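Local atomic coordinates of pollen receptor-like kinase 3 (Arabidopsis thaliana, PDB entry 5WLS), a protein that probably acts as a receptor-like serine/threonine kinase of pollen, sensing extracellular signals through a leucine-rich repeat ectodomain similar to that of SERK co-receptors. Residues 19-24 with 44-49; 34-39 with 68-73; 83-88 with 94-99; 132-137 with 143-148; 188-193 with 200-205. One frame throughout, in Å; residues are numbered along the deposited sequence.

Interaction 1. Residues 19-24 with 44-49; sequences NSWRTG and SGIHVT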
# COMPACT_ATOMS: atom_id res chain seq x y z
N ASN A 19 15.32 -5.19 -17.79
CA ASN A 19 16.28 -5.64 -18.81
C ASN A 19 17.15 -4.44 -19.18
O ASN A 19 16.84 -3.67 -20.09
CB ASN A 19 15.60 -6.21 -20.05
CG ASN A 19 16.39 -7.35 -20.65
OD1 ASN A 19 17.44 -7.73 -20.12
ND2 ASN A 19 15.90 -7.92 -21.74
N SER A 20 18.26 -4.30 -18.44
CA SER A 20 18.47 -5.24 -17.34
C SER A 20 18.90 -4.64 -16.02
O SER A 20 19.37 -3.50 -15.93
CB SER A 20 19.52 -6.29 -17.71
OG SER A 20 19.91 -7.02 -16.56
N TRP A 21 18.78 -5.47 -14.99
CA TRP A 21 19.26 -5.17 -13.65
C TRP A 21 20.55 -5.96 -13.42
O TRP A 21 20.65 -6.84 -12.56
CB TRP A 21 18.19 -5.51 -12.61
CG TRP A 21 17.02 -4.54 -12.60
CD1 TRP A 21 16.73 -3.59 -13.53
CD2 TRP A 21 16.03 -4.41 -11.57
NE1 TRP A 21 15.60 -2.90 -13.16
CE2 TRP A 21 15.15 -3.38 -11.96
CE3 TRP A 21 15.78 -5.08 -10.37
CZ2 TRP A 21 14.06 -2.99 -11.19
CZ3 TRP A 21 14.69 -4.69 -9.60
CH2 TRP A 21 13.84 -3.66 -10.02
N ARG A 22 21.54 -5.62 -14.24
CA ARG A 22 22.79 -6.36 -14.28
C ARG A 22 23.53 -6.23 -12.96
O ARG A 22 23.70 -5.13 -12.43
CB ARG A 22 23.67 -5.85 -15.43
N THR A 23 23.97 -7.37 -12.43
CA THR A 23 24.53 -7.44 -11.08
C THR A 23 25.83 -6.66 -10.93
O THR A 23 26.21 -6.33 -9.80
CB THR A 23 24.75 -8.90 -10.69
OG1 THR A 23 23.68 -9.70 -11.20
CG2 THR A 23 24.81 -9.06 -9.18
N GLY A 24 26.51 -6.33 -12.02
CA GLY A 24 27.76 -5.62 -11.91
C GLY A 24 27.71 -4.18 -12.38
O GLY A 24 28.75 -3.61 -12.74
N SER A 44 16.02 5.03 -4.14
CA SER A 44 14.95 5.56 -3.30
C SER A 44 13.56 5.05 -3.66
O SER A 44 12.64 5.18 -2.84
CB SER A 44 14.93 7.10 -3.37
OG SER A 44 14.79 7.54 -4.70
N GLY A 45 13.38 4.47 -4.84
CA GLY A 45 12.08 3.94 -5.23
C GLY A 45 12.23 2.78 -6.19
O GLY A 45 13.21 2.69 -6.93
N ILE A 46 11.24 1.89 -6.16
CA ILE A 46 11.13 0.79 -7.12
C ILE A 46 9.77 0.90 -7.78
O ILE A 46 8.74 0.95 -7.10
CB ILE A 46 11.31 -0.58 -6.45
CG1 ILE A 46 12.74 -0.75 -5.93
CG2 ILE A 46 10.96 -1.70 -7.42
CD1 ILE A 46 12.95 -2.00 -5.10
N HIS A 47 9.76 0.95 -9.11
CA HIS A 47 8.55 1.19 -9.89
C HIS A 47 8.51 0.18 -11.04
O HIS A 47 8.94 0.49 -12.16
CB HIS A 47 8.52 2.64 -10.39
CG HIS A 47 7.26 3.01 -11.12
ND1 HIS A 47 7.02 4.30 -11.56
CD2 HIS A 47 6.19 2.28 -11.51
CE1 HIS A 47 5.85 4.34 -12.18
NE2 HIS A 47 5.33 3.12 -12.16
N VAL A 48 8.00 -1.02 -10.78
CA VAL A 48 7.88 -2.05 -11.80
C VAL A 48 6.44 -2.54 -11.83
O VAL A 48 5.89 -2.95 -10.80
CB VAL A 48 8.86 -3.22 -11.57
CG1 VAL A 48 10.28 -2.76 -11.84
CG2 VAL A 48 8.77 -3.75 -10.16
N THR A 49 5.81 -2.47 -13.00
CA THR A 49 4.40 -2.76 -13.16
C THR A 49 4.17 -3.57 -14.43
O THR A 49 4.92 -3.47 -15.39
CB THR A 49 3.56 -1.47 -13.23
OG1 THR A 49 4.03 -0.64 -14.29
CG2 THR A 49 3.63 -0.70 -11.91

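Interaction 2. Residues 34-39 with 68-73; sequences GIYCQK and LRTIRL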
# COMPACT_ATOMS: atom_id res chain seq x y z
N GLY A 34 12.68 1.34 -14.19
CA GLY A 34 11.85 1.19 -13.03
C GLY A 34 12.56 1.47 -11.73
O GLY A 34 12.10 1.02 -10.68
N ILE A 35 13.69 2.18 -11.75
CA ILE A 35 14.32 2.56 -10.50
C ILE A 35 14.53 4.06 -10.40
O ILE A 35 14.90 4.73 -11.37
CB ILE A 35 15.58 1.74 -10.22
CG1 ILE A 35 14.92 0.41 -9.90
CG2 ILE A 35 16.41 2.25 -9.03
CD1 ILE A 35 15.91 -0.68 -9.45
N TYR A 36 14.22 4.57 -9.21
CA TYR A 36 14.39 5.96 -8.85
C TYR A 36 15.53 6.07 -7.86
O TYR A 36 15.74 5.19 -7.01
CB TYR A 36 13.10 6.52 -8.24
CG TYR A 36 11.89 6.49 -9.16
CD1 TYR A 36 11.95 7.05 -10.43
CD2 TYR A 36 10.66 5.97 -8.74
CE1 TYR A 36 10.86 7.05 -11.27
CE2 TYR A 36 9.56 5.97 -9.57
CZ TYR A 36 9.67 6.51 -10.84
OH TYR A 36 8.58 6.51 -11.68
N CYS A 37 16.26 7.16 -7.96
CA CYS A 37 17.44 7.37 -7.14
C CYS A 37 17.43 8.79 -6.61
O CYS A 37 17.15 9.74 -7.35
CB CYS A 37 18.74 7.12 -7.93
SG CYS A 37 19.02 5.40 -8.38
N GLN A 38 17.69 8.91 -5.30
CA GLN A 38 18.02 10.20 -4.72
C GLN A 38 19.40 10.62 -5.21
O GLN A 38 20.40 9.89 -5.06
CB GLN A 38 17.97 10.14 -3.19
CG GLN A 38 16.73 10.80 -2.60
CD GLN A 38 16.49 10.37 -1.17
OE1 GLN A 38 17.39 10.40 -0.34
NE2 GLN A 38 15.26 9.95 -0.88
N LYS A 39 19.39 11.76 -5.87
CA LYS A 39 20.54 12.57 -6.19
C LYS A 39 21.58 11.90 -7.07
O LYS A 39 22.75 12.30 -7.12
CB LYS A 39 21.04 13.29 -4.95
CG LYS A 39 19.91 14.35 -4.87
CD LYS A 39 20.63 15.66 -4.44
CE LYS A 39 20.16 16.54 -3.31
NZ LYS A 39 19.09 17.35 -4.04
N LEU A 68 15.46 3.81 0.58
CA LEU A 68 14.28 3.48 -0.20
C LEU A 68 13.05 4.08 0.46
O LEU A 68 12.82 3.89 1.66
CB LEU A 68 14.14 1.97 -0.36
CG LEU A 68 12.89 1.52 -1.12
CD1 LEU A 68 13.04 1.89 -2.57
CD2 LEU A 68 12.73 0.01 -1.01
N ARG A 69 12.27 4.81 -0.32
CA ARG A 69 11.11 5.52 0.19
C ARG A 69 9.82 5.17 -0.53
O ARG A 69 8.75 5.38 0.05
CB ARG A 69 11.32 7.04 0.11
CG ARG A 69 12.56 7.56 0.80
CD ARG A 69 12.23 8.04 2.20
NE ARG A 69 13.40 8.52 2.93
CZ ARG A 69 14.25 7.74 3.59
NH1 ARG A 69 14.06 6.42 3.61
NH2 ARG A 69 15.28 8.27 4.23
N THR A 70 9.88 4.66 -1.76
CA THR A 70 8.66 4.42 -2.51
C THR A 70 8.71 3.06 -3.19
O THR A 70 9.72 2.72 -3.82
CB THR A 70 8.40 5.52 -3.55
OG1 THR A 70 9.54 5.63 -4.42
CG2 THR A 70 8.15 6.86 -2.87
N ILE A 71 7.63 2.31 -3.05
CA ILE A 71 7.45 1.03 -3.72
C ILE A 71 6.13 1.08 -4.49
O ILE A 71 5.09 1.42 -3.92
CB ILE A 71 7.44 -0.15 -2.73
CG1 ILE A 71 8.83 -0.35 -2.13
CG2 ILE A 71 6.95 -1.43 -3.41
CD1 ILE A 71 8.85 -1.25 -0.91
N ARG A 72 6.18 0.75 -5.78
CA ARG A 72 5.00 0.75 -6.64
C ARG A 72 5.07 -0.50 -7.53
O ARG A 72 5.85 -0.55 -8.48
CB ARG A 72 4.90 2.03 -7.46
CG ARG A 72 3.95 1.94 -8.65
CD ARG A 72 3.83 3.28 -9.36
NE ARG A 72 2.50 3.47 -9.94
CZ ARG A 72 2.05 4.62 -10.43
NH1 ARG A 72 2.83 5.69 -10.40
NH2 ARG A 72 0.83 4.70 -10.94
N LEU A 73 4.26 -1.50 -7.20
CA LEU A 73 4.25 -2.79 -7.87
C LEU A 73 2.88 -3.05 -8.49
O LEU A 73 2.36 -4.17 -8.42
CB LEU A 73 4.62 -3.90 -6.90
CG LEU A 73 5.96 -3.72 -6.18
CD1 LEU A 73 6.11 -4.70 -5.05
CD2 LEU A 73 7.08 -3.90 -7.17

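Interaction 3. Residues 83-88 with 94-99; sequences PPFFKL and LLLSNN. With NAG (2-acetamido-2-deoxy-beta-D-glucopyranose), chain C.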
# COMPACT_ATOMS: atom_id res chain seq x y z
N PRO A 83 3.23 -8.78 2.59
CA PRO A 83 4.57 -8.90 3.15
C PRO A 83 4.82 -7.81 4.18
O PRO A 83 4.19 -6.74 4.13
CB PRO A 83 5.49 -8.74 1.92
CG PRO A 83 4.61 -9.06 0.75
CD PRO A 83 3.26 -8.55 1.14
N PRO A 84 5.72 -8.04 5.12
CA PRO A 84 5.85 -7.11 6.26
C PRO A 84 6.50 -5.79 5.88
O PRO A 84 7.65 -5.54 6.26
CB PRO A 84 6.72 -7.91 7.24
CG PRO A 84 7.56 -8.77 6.36
CD PRO A 84 6.67 -9.15 5.20
N PHE A 85 5.79 -4.94 5.15
CA PHE A 85 6.38 -3.68 4.70
C PHE A 85 6.72 -2.74 5.85
O PHE A 85 7.45 -1.77 5.63
CB PHE A 85 5.45 -2.99 3.70
CG PHE A 85 5.42 -3.65 2.35
CD1 PHE A 85 4.41 -4.53 2.02
CD2 PHE A 85 6.41 -3.40 1.42
CE1 PHE A 85 4.38 -5.14 0.78
CE2 PHE A 85 6.39 -4.01 0.18
CZ PHE A 85 5.38 -4.88 -0.14
N PHE A 86 6.21 -3.01 7.05
CA PHE A 86 6.56 -2.20 8.22
C PHE A 86 8.02 -2.32 8.62
O PHE A 86 8.48 -1.55 9.47
CB PHE A 86 5.67 -2.57 9.40
CG PHE A 86 5.65 -4.04 9.71
CD1 PHE A 86 4.67 -4.86 9.19
CD2 PHE A 86 6.62 -4.60 10.53
CE1 PHE A 86 4.65 -6.21 9.48
CE2 PHE A 86 6.61 -5.95 10.82
CZ PHE A 86 5.62 -6.76 10.30
N LYS A 87 8.76 -3.28 8.05
CA LYS A 87 10.18 -3.41 8.31
C LYS A 87 11.02 -2.39 7.56
O LYS A 87 12.23 -2.30 7.80
CB LYS A 87 10.62 -4.83 7.97
CG LYS A 87 10.20 -5.87 8.99
CD LYS A 87 10.06 -7.23 8.32
CE LYS A 87 10.42 -8.39 9.24
NZ LYS A 87 9.88 -8.32 10.63
N LEU A 88 10.41 -1.61 6.67
CA LEU A 88 11.12 -0.55 5.97
C LEU A 88 10.78 0.77 6.64
O LEU A 88 9.67 1.28 6.45
CB LEU A 88 10.74 -0.54 4.50
CG LEU A 88 10.75 -1.94 3.90
CD1 LEU A 88 10.05 -2.02 2.55
CD2 LEU A 88 12.19 -2.43 3.79
N LEU A 94 3.37 3.23 -0.58
CA LEU A 94 3.18 1.79 -0.77
C LEU A 94 2.02 1.60 -1.75
O LEU A 94 0.85 1.67 -1.36
CB LEU A 94 2.91 1.09 0.56
CG LEU A 94 2.68 -0.42 0.47
CD1 LEU A 94 3.87 -1.10 -0.17
CD2 LEU A 94 2.43 -0.98 1.86
N LEU A 95 2.36 1.37 -3.02
CA LEU A 95 1.39 1.25 -4.09
C LEU A 95 1.41 -0.18 -4.61
O LEU A 95 2.37 -0.60 -5.27
CB LEU A 95 1.69 2.24 -5.21
CG LEU A 95 0.99 3.60 -5.12
CD1 LEU A 95 1.26 4.29 -3.79
CD2 LEU A 95 1.43 4.48 -6.28
N LEU A 96 0.35 -0.93 -4.32
CA LEU A 96 0.23 -2.32 -4.72
C LEU A 96 -1.10 -2.57 -5.46
O LEU A 96 -1.69 -3.62 -5.29
CB LEU A 96 0.36 -3.26 -3.51
CG LEU A 96 1.66 -3.15 -2.70
CD1 LEU A 96 1.57 -3.99 -1.44
CD2 LEU A 96 2.85 -3.57 -3.55
N SER A 97 -1.59 -1.60 -6.24
CA SER A 97 -2.85 -1.70 -6.97
C SER A 97 -2.95 -2.94 -7.84
O SER A 97 -1.96 -3.46 -8.37
CB SER A 97 -3.02 -0.47 -7.84
OG SER A 97 -3.42 0.67 -7.09
N ASN A 98 -4.16 -3.48 -7.87
CA ASN A 98 -4.54 -4.65 -8.68
C ASN A 98 -3.47 -5.77 -8.56
O ASN A 98 -2.72 -6.08 -9.50
CB ASN A 98 -4.68 -4.29 -10.17
CG ASN A 98 -5.22 -2.97 -10.45
OD1 ASN A 98 -4.53 -2.05 -10.18
ND2 ASN A 98 -6.30 -2.89 -11.16
N ASN A 99 -3.29 -6.30 -7.35
CA ASN A 99 -2.50 -7.52 -7.16
C ASN A 99 -3.45 -8.52 -6.51
O ASN A 99 -4.65 -8.28 -6.42
CB ASN A 99 -1.23 -7.29 -6.33
CG ASN A 99 -0.03 -6.80 -7.15
OD1 ASN A 99 0.54 -7.52 -7.99
ND2 ASN A 99 0.31 -5.54 -6.96
C1 NAG C . -7.07 -1.76 -11.60
C2 NAG C . -6.43 -0.55 -12.25
C3 NAG C . -7.48 0.31 -12.93
C4 NAG C . -8.24 -0.46 -14.00
C5 NAG C . -8.75 -1.79 -13.37
C6 NAG C . -9.21 -2.79 -14.42
C7 NAG C . -4.48 0.76 -11.56
C8 NAG C . -3.84 1.56 -10.52
N2 NAG C . -5.69 0.26 -11.29
O3 NAG C . -6.86 1.50 -13.45
O4 NAG C . -9.42 0.28 -14.33
O5 NAG C . -7.80 -2.49 -12.55
O6 NAG C . -8.41 -2.78 -15.60
O7 NAG C . -3.91 0.54 -12.65

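Interaction 4. Residues 132-137 with 143-148; sequences ASLMQL and LHMQGN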
# COMPACT_ATOMS: atom_id res chain seq x y z
N ALA A 132 -6.65 -1.14 12.83
CA ALA A 132 -6.88 0.12 13.53
C ALA A 132 -5.67 1.04 13.47
O ALA A 132 -5.81 2.26 13.43
CB ALA A 132 -7.28 -0.13 14.98
N SER A 133 -4.46 0.46 13.45
CA SER A 133 -3.25 1.28 13.43
C SER A 133 -3.12 2.07 12.14
O SER A 133 -2.50 3.14 12.14
CB SER A 133 -2.02 0.39 13.63
OG SER A 133 -1.94 -0.60 12.63
N LEU A 134 -3.69 1.56 11.04
CA LEU A 134 -3.68 2.31 9.79
C LEU A 134 -4.37 3.66 9.95
O LEU A 134 -3.93 4.66 9.38
CB LEU A 134 -4.34 1.49 8.69
CG LEU A 134 -4.27 2.04 7.26
CD1 LEU A 134 -2.83 2.21 6.81
CD2 LEU A 134 -5.04 1.14 6.31
N MET A 135 -5.45 3.70 10.72
CA MET A 135 -6.21 4.92 10.94
C MET A 135 -5.67 5.74 12.11
O MET A 135 -6.30 6.73 12.50
CB MET A 135 -7.69 4.58 11.18
CG MET A 135 -8.28 3.65 10.14
SD MET A 135 -8.10 4.25 8.44
CE MET A 135 -9.53 5.32 8.31
N GLN A 136 -4.52 5.36 12.66
CA GLN A 136 -3.83 6.16 13.66
C GLN A 136 -2.62 6.88 13.09
O GLN A 136 -1.94 7.61 13.83
CB GLN A 136 -3.39 5.28 14.84
CG GLN A 136 -4.53 4.79 15.73
CD GLN A 136 -5.25 5.92 16.44
OE1 GLN A 136 -4.63 6.87 16.91
NE2 GLN A 136 -6.58 5.82 16.51
N LEU A 137 -2.33 6.71 11.80
CA LEU A 137 -1.22 7.41 11.16
C LEU A 137 -1.60 8.88 10.98
O LEU A 137 -2.49 9.20 10.19
CB LEU A 137 -0.89 6.76 9.82
CG LEU A 137 -0.42 5.31 9.84
CD1 LEU A 137 -0.31 4.76 8.42
CD2 LEU A 137 0.90 5.17 10.59
N LEU A 143 -5.39 7.00 1.16
CA LEU A 143 -5.62 5.60 1.50
C LEU A 143 -6.69 5.05 0.58
O LEU A 143 -7.86 5.43 0.68
CB LEU A 143 -6.03 5.45 2.97
CG LEU A 143 -6.41 4.02 3.38
CD1 LEU A 143 -5.22 3.08 3.22
CD2 LEU A 143 -6.93 3.97 4.80
N HIS A 144 -6.29 4.15 -0.32
CA HIS A 144 -7.21 3.55 -1.27
C HIS A 144 -7.23 2.04 -1.04
O HIS A 144 -6.21 1.37 -1.23
CB HIS A 144 -6.80 3.88 -2.71
CG HIS A 144 -6.95 5.34 -3.05
ND1 HIS A 144 -6.56 5.86 -4.27
CD2 HIS A 144 -7.44 6.38 -2.33
CE1 HIS A 144 -6.80 7.16 -4.28
NE2 HIS A 144 -7.34 7.50 -3.12
N MET A 145 -8.39 1.52 -0.65
CA MET A 145 -8.55 0.12 -0.28
C MET A 145 -9.75 -0.50 -0.99
O MET A 145 -10.20 -1.58 -0.59
CB MET A 145 -8.72 -0.03 1.24
CG MET A 145 -7.58 0.51 2.07
SD MET A 145 -7.85 0.21 3.83
CE MET A 145 -6.82 -1.23 4.08
N GLN A 146 -10.28 0.17 -2.01
CA GLN A 146 -11.50 -0.29 -2.64
C GLN A 146 -11.31 -1.63 -3.33
O GLN A 146 -10.20 -1.99 -3.73
CB GLN A 146 -12.00 0.74 -3.66
CG GLN A 146 -11.17 0.83 -4.93
CD GLN A 146 -10.06 1.85 -4.84
OE1 GLN A 146 -9.63 2.21 -3.74
NE2 GLN A 146 -9.60 2.33 -5.98
N GLY A 147 -12.40 -2.39 -3.44
CA GLY A 147 -12.38 -3.61 -4.22
C GLY A 147 -11.69 -4.79 -3.58
O GLY A 147 -11.18 -5.66 -4.29
N ASN A 148 -11.67 -4.85 -2.25
CA ASN A 148 -11.16 -5.99 -1.51
C ASN A 148 -12.36 -6.73 -0.90
O ASN A 148 -13.47 -6.65 -1.45
CB ASN A 148 -10.15 -5.51 -0.47
CG ASN A 148 -8.81 -5.15 -1.07
OD1 ASN A 148 -8.00 -6.02 -1.39
ND2 ASN A 148 -8.57 -3.86 -1.23

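Interaction 5. Residues 188-193 with 200-205; sequences LEMKFE and GSPLNI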
# COMPACT_ATOMS: atom_id res chain seq x y z
N LEU A 188 -11.88 16.26 2.59
CA LEU A 188 -11.63 14.84 2.43
C LEU A 188 -12.51 14.28 1.31
O LEU A 188 -13.73 14.18 1.47
CB LEU A 188 -11.90 14.10 3.74
CG LEU A 188 -11.74 12.59 3.78
CD1 LEU A 188 -10.43 12.16 3.14
CD2 LEU A 188 -11.84 12.07 5.22
N GLU A 189 -11.90 13.94 0.18
CA GLU A 189 -12.60 13.14 -0.82
C GLU A 189 -12.72 11.72 -0.29
O GLU A 189 -11.72 11.00 -0.21
CB GLU A 189 -11.89 13.17 -2.17
CG GLU A 189 -12.78 12.68 -3.32
CD GLU A 189 -12.01 12.41 -4.61
OE1 GLU A 189 -10.81 12.75 -4.67
OE2 GLU A 189 -12.59 11.81 -5.54
N MET A 190 -13.93 11.31 0.09
CA MET A 190 -14.17 10.00 0.67
C MET A 190 -15.17 9.24 -0.19
O MET A 190 -16.08 9.82 -0.79
CB MET A 190 -14.67 10.12 2.11
CG MET A 190 -15.98 10.88 2.27
SD MET A 190 -16.34 11.30 3.99
CE MET A 190 -15.27 12.71 4.24
N LYS A 191 -14.97 7.93 -0.25
CA LYS A 191 -15.84 7.06 -1.04
C LYS A 191 -16.17 5.82 -0.23
O LYS A 191 -15.28 5.18 0.34
CB LYS A 191 -15.19 6.67 -2.37
CG LYS A 191 -15.06 7.84 -3.33
CD LYS A 191 -14.32 7.46 -4.61
CE LYS A 191 -14.12 8.67 -5.50
NZ LYS A 191 -13.24 8.38 -6.67
N PHE A 192 -17.48 5.47 -0.22
CA PHE A 192 -17.95 4.34 0.57
C PHE A 192 -18.98 3.46 -0.15
O PHE A 192 -19.47 2.49 0.47
CB PHE A 192 -18.52 4.82 1.91
CG PHE A 192 -17.53 5.59 2.78
CD1 PHE A 192 -16.55 4.97 3.54
CD2 PHE A 192 -17.62 6.97 2.83
CE1 PHE A 192 -15.69 5.72 4.32
CE2 PHE A 192 -16.77 7.72 3.60
CZ PHE A 192 -15.80 7.10 4.35
N GLU A 193 -19.26 3.73 -1.45
CA GLU A 193 -20.27 2.96 -2.20
C GLU A 193 -19.98 1.47 -2.16
O GLU A 193 -18.87 1.01 -1.87
CB GLU A 193 -20.35 3.25 -3.73
CG GLU A 193 -20.26 4.67 -4.13
CD GLU A 193 -18.74 5.02 -4.12
OE1 GLU A 193 -18.47 5.81 -3.22
OE2 GLU A 193 -17.94 4.53 -4.99
N GLY A 200 -24.85 5.38 8.33
CA GLY A 200 -24.41 6.64 8.92
C GLY A 200 -24.06 7.62 7.84
O GLY A 200 -24.89 7.94 6.98
N SER A 201 -22.84 8.15 7.91
CA SER A 201 -22.05 8.35 6.70
C SER A 201 -22.27 9.66 5.96
O SER A 201 -23.01 10.54 6.42
CB SER A 201 -22.36 7.22 5.71
OG SER A 201 -22.27 5.95 6.32
N PRO A 202 -21.56 9.84 4.84
CA PRO A 202 -22.12 10.64 3.73
C PRO A 202 -23.19 9.89 2.94
O PRO A 202 -23.96 10.54 2.22
CB PRO A 202 -20.89 10.94 2.85
CG PRO A 202 -19.89 9.88 3.22
CD PRO A 202 -20.12 9.60 4.67
N LEU A 203 -23.24 8.56 3.03
CA LEU A 203 -24.37 7.81 2.50
C LEU A 203 -25.66 8.23 3.20
O LEU A 203 -25.66 8.61 4.37
CB LEU A 203 -24.15 6.31 2.65
CG LEU A 203 -22.79 5.73 2.23
CD1 LEU A 203 -22.71 4.26 2.63
CD2 LEU A 203 -22.54 5.92 0.74
N ASN A 204 -26.77 8.14 2.47
CA ASN A 204 -28.06 8.64 2.93
C ASN A 204 -28.87 7.60 3.70
O ASN A 204 -30.10 7.61 3.62
CB ASN A 204 -28.86 9.16 1.74
CG ASN A 204 -29.10 8.11 0.69
OD1 ASN A 204 -28.55 7.01 0.77
ND2 ASN A 204 -29.90 8.43 -0.32
N ILE A 205 -28.21 6.72 4.45
CA ILE A 205 -28.90 5.65 5.17
C ILE A 205 -28.49 5.70 6.64
O ILE A 205 -27.32 5.51 6.98
CB ILE A 205 -28.59 4.26 4.58
CG1 ILE A 205 -29.21 4.13 3.19
CG2 ILE A 205 -29.12 3.17 5.49
CD1 ILE A 205 -28.60 3.02 2.36

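Interaction 1. Residues 19-24 with 44-49
Trp21 and Val48 bring together an irregular loop, residues 19-24, and the end of strand 42-47 and just beyond, with no backbone hydrogen bond passing between the two segments. The indole's six-membered ring does all the touching. Its CZ2 lies 3.8 Å from Val48 CG1, the two side chains crossing obliquely, while Ile46 CG2 sits at the ring edge, near the ring plane, 4.3 Å from Trp21 CH2. With CG1 anti to its own carbonyl carbon (chi1 -70°), Val48 turns that methyl to the indole. The contact is wholly apolar and buried; the ring's polar atom, NE1, is satisfied by the carbonyl O of Phe33. Ser44 and Gly45, both facing Tyr36, form a classic beta bulge at the other end of the strand segment. This belongs to the N-terminal cap of a leucine-rich repeat solenoid: Trp21 stacks on Trp32, makes a cation-pi contact with Arg9, and packs against Val5 of helix 3-9 and Ile35 of strand 35-38, while Ile46 and Val48 reach the same helix.

Interaction 2. Residues 34-39 with 68-73
Tyr36 and Thr70 mark the nearest approach of the two backbones, their CA atoms 8.7 Å apart, a gap too wide for main-chain hydrogen bonds because strand 42-47 runs between strands 35-38 and 70-72. What crosses it are side chains on one surface of the sheet. Tyr36 CD2 comes within 4.5 Å of Thr70 OG1, a loose and oblique approach; the phenol's own polar end is held elsewhere, by His47 ND1. Strand 35-38 is the outermost, antiparallel member of the sheet and closes its N-terminal end, whereas 70-72 is among the parallel strands that succeed one another in a leucine-rich repeat solenoid. Cys37, disulfide-bonded to Cys28, ties this capping strand to the preceding loop. Farther along, Gln38 NE2 stands 4.0 Å from Arg69 CG, so the amide meets the aliphatic part of the arginine, with amide and guanidinium planes 65° apart. A bend at chi2 (-95°) swings the arginine chain back, and NH1 makes a weak hydrogen bond of 3.4 Å to Leu68 O.

Interaction 3. Residues 83-88 with 94-99
Leu94 sets a single methyl almost exactly over the centre of the Phe85 ring: CD1 lies 3.7 Å from the ring centroid and only 9° off the ring normal, an unusually central CH-pi contact. CD2 of the same leucine reaches back to Phe85 CG at 4.0 Å, so one branch covers the ring centre and the other the end where the ring joins CB. The leucine's CG, anti to the backbone N (chi1 180°), extends from the strand across the interior. Leu96 arrives from the opposite direction to the phenylalanine and places CD1 3.8 Å from Phe85 CE1. In the leucine-rich repeat solenoid these leucines point inward from strand 93-95 and the turn after it, and Phe85, on a short 3-10 segment, meets them from the convex side, backed by Ile59 and Ile71. A serine in place of Phe85 would probably open a gap over Leu94 and Leu96 and put a hydroxyl into an apolar interior. Asn99 ND2 makes a weak hydrogen bond of 3.2 Å to Leu96 O and also bonds Leu73 O. Asn98 faces outward, its ND2 joined covalently to C1 of an N-acetylglucosamine at 1.4 Å, while the sugar's C8 lies 3.5 Å from Ser97 CB.

Interaction 4. Residues 132-137 with 143-148
Leu134 and Leu143 meet tip to tip, and around them the contact is close and wholly apolar. CD2 of Leu134 is the central atom: it lies 3.7 Å from both Leu143 methyls, CD1 and CD2, and the same distance from Met145 CE, so one methyl meets two side chains of the opposing segment. Both leucines hold CG anti to the backbone N (chi1 -173° for Leu134), which sends them straight across the interior. The CB of Met135 does not point at the strand, but bends at chi2 and chi3 bring SD round to 3.8 Å from Leu143 CD2, crossing that leucine at about a right angle. Away from this cluster the segments separate: Gln136 is exposed on the convex side, and Gln146 and Gly147 lie partly exposed after the strand. There hydrogen bonds take over from apolar contact. Asn148 ND2 donates to Met145 O at 2.9 Å along a nearly straight path (165°), meeting the carbonyl from above its plane, and further bonds to Leu121 O and from Leu126 N link the asparagine to the preceding coil, as in the asparagine ladder of leucine-rich repeats. Strand 142-144 runs parallel between 118-120 and 166-168, Leu143 also touching Leu167, while Ser133 OG is hydrogen-bonded to Asp107 O and Phe110 N, between strands 100-102 and 118-120.

Interaction 5. Residues 188-193 with 200-205
Met190 is the first residue of 188-193 to meet the loop 200-205, its SD lying 3.9 Å from Pro202 CG. Its CG stands between the backbone N and the carbonyl carbon (chi1 60°), and with chi2 extended this brings the sulfur to the edge of the Phe192 ring, in the ring plane. Lys191 points its CB away from the loop. Strand 189-191 is the last parallel strand of the leucine-rich repeat sheet, and the loop, bracketed by the Cys199-Cys207 disulfide, is consistent with a C-terminal cap over that end of the solenoid. Phe192 carries most of the contact next: CD2 approaches Pro202 CG at 3.7 Å, with the proline crossing the phenylalanine at about a right angle, and CB lies 4.3 Å from Leu203 CD1. An alanine at Phe192 would keep little more than the Leu203 touch and is likely to leave Pro202 without its main apolar partner, also opening a gap beside Ile178 and Ile182. Glu193 turns its CB from the loop, and its OE1 accepts a weak bond of 3.2 Å from Phe192 N.

All five contacts reach the same mixed sheet, and they follow the solenoid from one end to the other, interactions 1 and 5 lying about 40 Å apart between centres. Interactions 1, 3 and 4 are buried and apolar, but the filler changes: an indole in the N-terminal cap, a phenylalanine in interaction 3, leucines and methionines in interaction 4. Interaction 2 is the surface exception, with polar side chains meeting loosely over strand 42-47, which interaction 1 also uses; those two touch through probable hydrogen bonds and packing. Interaction 2 likewise joins interaction 3 through adjacent strands 70-72 and 93-95. Interaction 5 is only partly buried, a buried phenylalanine and a methionine meeting a proline and a leucine of the terminal loop.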